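Long-range contact in methyl-coenzyme M reductase subunit gamma (Methanosarcina barkeri, PDB 1E6Y), which forms part of the nickel-containing F430 enzyme that releases methane from methyl-coenzyme M, with coenzyme B as reductant, in the last step of methanogenesis: residues 38-43 against 83-88. Residues are numbered along the deposited sequence; the frame is centred on the assembly and turned at random.
Sequences AVLGHR and RYIQFA
The C-terminal end of helix 33-40 meets strand 82-89 of the four-stranded antiparallel sheet (113-116, 121-126, 82-89, 148-150) through His-42, just past Gly-41, whose positive phi takes the chain out of the helix. His-42 NE2 donates to Tyr-84 O at 2.8 Å with an N-H...O angle of 158°; Tyr-84 O lies close to the imidazole plane, and the donor falls on a lone pair in the carbonyl plane. The ring is also sandwiched. Arg-83 CB sits almost directly over one face, 3.7 Å from the centroid of the His-42 ring, a CH-pi contact, while Leu-40 O lies over the opposite face. His-42 CG, beside the backbone N and anti to the carbonyl carbon, carries the ring toward the strand. Its edge meets the face of Tyr-84 in an offset edge-to-face pair, planes at 65°. A water 2.8 Å from His-42 ND1 bridges to Arg-83 NH1, so both ring nitrogens are engaged and chi2 is restrained. With an alanine here, Tyr-84 O would probably keep Gln-188 NE2 but lose its imidazole donor, and a gap is likely to open between Arg-83 CB and Leu-40 O. Leu-40 CD2 packs 3.7 Å from Ile-85 CB. The Tyr-84 side chain lies about 7 Å from that of Arg-120, which binds coenzyme M, and about 9 Å from bound F430, so the contact backs the active-site region. Arg-83 NH2 reaches outward to an acidic side chain on the chain of another protein. Helix 127-139 touches His-42 through Glu-127 and Met-130, while strand 121-126 pairs alongside strand 82-89.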
ATOM      1  N   ALA C  38      -9.397 -20.735 -44.885  1.00 14.67           N
ATOM      2  CA  ALA C  38      -7.963 -21.005 -44.912  1.00 14.56           C
ATOM      3  C   ALA C  38      -7.148 -19.825 -44.396  1.00 14.53           C
ATOM      4  O   ALA C  38      -6.265 -20.001 -43.560  1.00 14.57           O
ATOM      5  CB  ALA C  38      -7.527 -21.363 -46.325  1.00 14.70           C
ATOM      6  N   VAL C  39      -7.461 -18.621 -44.871  1.00 15.03           N
ATOM      7  CA  VAL C  39      -6.713 -17.432 -44.464  1.00 15.40           C
ATOM      8  C   VAL C  39      -6.967 -17.057 -43.002  1.00 15.22           C
ATOM      9  O   VAL C  39      -6.090 -16.508 -42.335  1.00 15.41           O
ATOM     10  CB  VAL C  39      -7.030 -16.209 -45.368  1.00 16.37           C
ATOM     11  CG1 VAL C  39      -6.750 -16.545 -46.823  1.00 16.58           C
ATOM     12  CG2 VAL C  39      -8.471 -15.772 -45.192  1.00 17.47           C
ATOM     13  N   LEU C  40      -8.149 -17.399 -42.495  1.00 14.68           N
ATOM     14  CA  LEU C  40      -8.501 -17.106 -41.108  1.00 14.14           C
ATOM     15  C   LEU C  40      -7.782 -18.038 -40.129  1.00 14.03           C
ATOM     16  O   LEU C  40      -7.409 -17.626 -39.027  1.00 13.28           O
ATOM     17  CB  LEU C  40     -10.018 -17.199 -40.919  1.00 14.06           C
ATOM     18  CG  LEU C  40     -10.827 -16.107 -41.623  1.00 14.83           C
ATOM     19  CD1 LEU C  40     -12.308 -16.415 -41.527  1.00 14.65           C
ATOM     20  CD2 LEU C  40     -10.517 -14.753 -41.006  1.00 14.65           C
ATOM     21  N   GLY C  41      -7.615 -19.296 -40.529  1.00 14.13           N
ATOM     22  CA  GLY C  41      -6.737 -20.206 -39.814  1.00 14.15           C
ATOM     23  C   GLY C  41      -7.261 -20.798 -38.516  1.00 14.29           C
ATOM     24  O   GLY C  41      -6.480 -21.315 -37.721  1.00 14.39           O
ATOM     25  N   HIS C  42      -8.579 -20.793 -38.327  1.00 14.48           N
ATOM     26  CA  HIS C  42      -9.178 -21.287 -37.085  1.00 14.09           C
ATOM     27  C   HIS C  42      -9.594 -22.756 -37.161  1.00 14.37           C
ATOM     28  O   HIS C  42      -9.843 -23.388 -36.134  1.00 14.31           O
ATOM     29  CB  HIS C  42     -10.392 -20.438 -36.706  1.00 13.47           C
ATOM     30  CG  HIS C  42     -10.117 -18.969 -36.681  1.00 13.25           C
ATOM     31  ND1 HIS C  42      -9.094 -18.416 -35.941  1.00 13.33           N
ATOM     32  CD2 HIS C  42     -10.711 -17.939 -37.330  1.00 12.87           C
ATOM     33  CE1 HIS C  42      -9.068 -17.110 -36.138  1.00 13.61           C
ATOM     34  NE2 HIS C  42     -10.039 -16.795 -36.976  1.00 12.79           N
ATOM     35  N   ARG C  43      -9.724 -23.274 -38.379  1.00 14.79           N
ATOM     36  CA  ARG C  43     -10.105 -24.657 -38.589  1.00 15.93           C
ATOM     37  C   ARG C  43      -9.823 -25.050 -40.044  1.00 16.26           C
ATOM     38  O   ARG C  43      -9.616 -24.140 -40.847  1.00 16.33           O
ATOM     39  CB  ARG C  43     -11.590 -24.882 -38.295  1.00 15.61           C
ATOM     40  CG  ARG C  43     -12.536 -24.213 -39.285  1.00 15.66           C
ATOM     41  CD  ARG C  43     -13.988 -24.434 -38.826  1.00 15.98           C
ATOM     42  NE  ARG C  43     -14.880 -24.327 -39.996  1.00 16.77           N
ATOM     43  CZ  ARG C  43     -15.134 -23.172 -40.598  1.00 16.34           C
ATOM     44  NH1 ARG C  43     -14.603 -22.046 -40.137  1.00 17.09           N
ATOM     45  NH2 ARG C  43     -15.926 -23.091 -41.664  1.00 17.29           N
ATOM     46  N   ARG C  83     -14.095 -16.427 -32.539  1.00 10.87           N
ATOM     47  CA  ARG C  83     -12.818 -16.249 -33.235  1.00 11.24           C
ATOM     48  C   ARG C  83     -12.824 -14.898 -33.948  1.00 10.88           C
ATOM     49  O   ARG C  83     -13.696 -14.070 -33.676  1.00 11.06           O
ATOM     50  CB  ARG C  83     -12.529 -17.368 -34.215  1.00 11.29           C
ATOM     51  CG  ARG C  83     -12.541 -18.796 -33.734  1.00 10.90           C
ATOM     52  CD  ARG C  83     -11.673 -19.030 -32.513  1.00 11.77           C
ATOM     53  NE  ARG C  83     -10.278 -18.638 -32.625  1.00 12.00           N
ATOM     54  CZ  ARG C  83      -9.661 -17.833 -31.767  1.00 11.81           C
ATOM     55  NH1 ARG C  83      -8.372 -17.557 -31.939  1.00 11.30           N
ATOM     56  NH2 ARG C  83     -10.312 -17.280 -30.743  1.00 12.13           N
ATOM     57  N   TYR C  84     -11.819 -14.633 -34.777  1.00 10.88           N
ATOM     58  CA  TYR C  84     -11.565 -13.263 -35.214  1.00 10.37           C
ATOM     59  C   TYR C  84     -11.066 -13.127 -36.648  1.00 10.47           C
ATOM     60  O   TYR C  84     -10.535 -14.074 -37.228  1.00 10.35           O
ATOM     61  CB  TYR C  84     -10.557 -12.600 -34.271  1.00  9.93           C
ATOM     62  CG  TYR C  84      -9.142 -13.110 -34.441  1.00 10.02           C
ATOM     63  CD1 TYR C  84      -8.244 -12.456 -35.287  1.00 10.59           C
ATOM     64  CD2 TYR C  84      -8.740 -14.312 -33.858  1.00 10.08           C
ATOM     65  CE1 TYR C  84      -6.992 -12.992 -35.562  1.00 10.23           C
ATOM     66  CE2 TYR C  84      -7.488 -14.857 -34.126  1.00 10.46           C
ATOM     67  CZ  TYR C  84      -6.623 -14.193 -34.984  1.00 11.04           C
ATOM     68  OH  TYR C  84      -5.400 -14.743 -35.293  1.00 11.64           O
ATOM     69  N   ILE C  85     -11.220 -11.922 -37.194  1.00 10.93           N
ATOM     70  CA  ILE C  85     -10.431 -11.478 -38.339  1.00 11.18           C
ATOM     71  C   ILE C  85      -9.838 -10.111 -38.014  1.00 11.51           C
ATOM     72  O   ILE C  85     -10.511  -9.254 -37.439  1.00 11.74           O
ATOM     73  CB  ILE C  85     -11.282 -11.387 -39.639  1.00 11.21           C
ATOM     74  CG1 ILE C  85     -10.410 -10.877 -40.794  1.00 12.35           C
ATOM     75  CG2 ILE C  85     -12.488 -10.479 -39.431  1.00 11.26           C
ATOM     76  CD1 ILE C  85     -10.976 -11.158 -42.168  1.00 12.43           C
ATOM     77  N   GLN C  86      -8.551  -9.948 -38.301  1.00 10.75           N
ATOM     78  CA  GLN C  86      -7.838  -8.720 -37.969  1.00 11.02           C
ATOM     79  C   GLN C  86      -7.101  -8.164 -39.186  1.00 11.40           C
ATOM     80  O   GLN C  86      -6.476  -8.911 -39.936  1.00 11.04           O
ATOM     81  CB  GLN C  86      -6.849  -8.989 -36.833  1.00 10.99           C
ATOM     82  CG  GLN C  86      -6.057  -7.776 -36.394  1.00 11.01           C
ATOM     83  CD  GLN C  86      -5.411  -7.976 -35.044  1.00 12.12           C
ATOM     84  OE1 GLN C  86      -5.984  -7.622 -34.019  1.00 12.96           O
ATOM     85  NE2 GLN C  86      -4.215  -8.553 -35.034  1.00 11.45           N
ATOM     86  N   PHE C  87      -7.189  -6.849 -39.371  1.00 11.44           N
ATOM     87  CA  PHE C  87      -6.560  -6.173 -40.502  1.00 12.31           C
ATOM     88  C   PHE C  87      -5.548  -5.135 -40.034  1.00 12.31           C
ATOM     89  O   PHE C  87      -5.765  -4.448 -39.035  1.00 11.84           O
ATOM     90  CB  PHE C  87      -7.614  -5.458 -41.355  1.00 13.04           C
ATOM     91  CG  PHE C  87      -8.476  -6.379 -42.167  1.00 13.34           C
ATOM     92  CD1 PHE C  87      -9.678  -6.856 -41.655  1.00 13.72           C
ATOM     93  CD2 PHE C  87      -8.124  -6.711 -43.473  1.00 14.08           C
ATOM     94  CE1 PHE C  87     -10.522  -7.647 -42.432  1.00 14.25           C
ATOM     95  CE2 PHE C  87      -8.961  -7.504 -44.259  1.00 13.77           C
ATOM     96  CZ  PHE C  87     -10.161  -7.972 -43.736  1.00 13.71           C
ATOM     97  N   ALA C  88      -4.463  -4.998 -40.788  1.00 11.68           N
ATOM     98  CA  ALA C  88      -3.636  -3.794 -40.751  1.00 11.83           C
ATOM     99  C   ALA C  88      -3.898  -3.017 -42.042  1.00 12.02           C
ATOM    100  O   ALA C  88      -4.089  -3.619 -43.098  1.00 12.60           O
ATOM    101  CB  ALA C  88      -2.161  -4.168 -40.646  1.00 11.23           C
TER
HETATM  102  O   HOH W   1      -7.352 -19.462 -33.996  1.00 22.43           O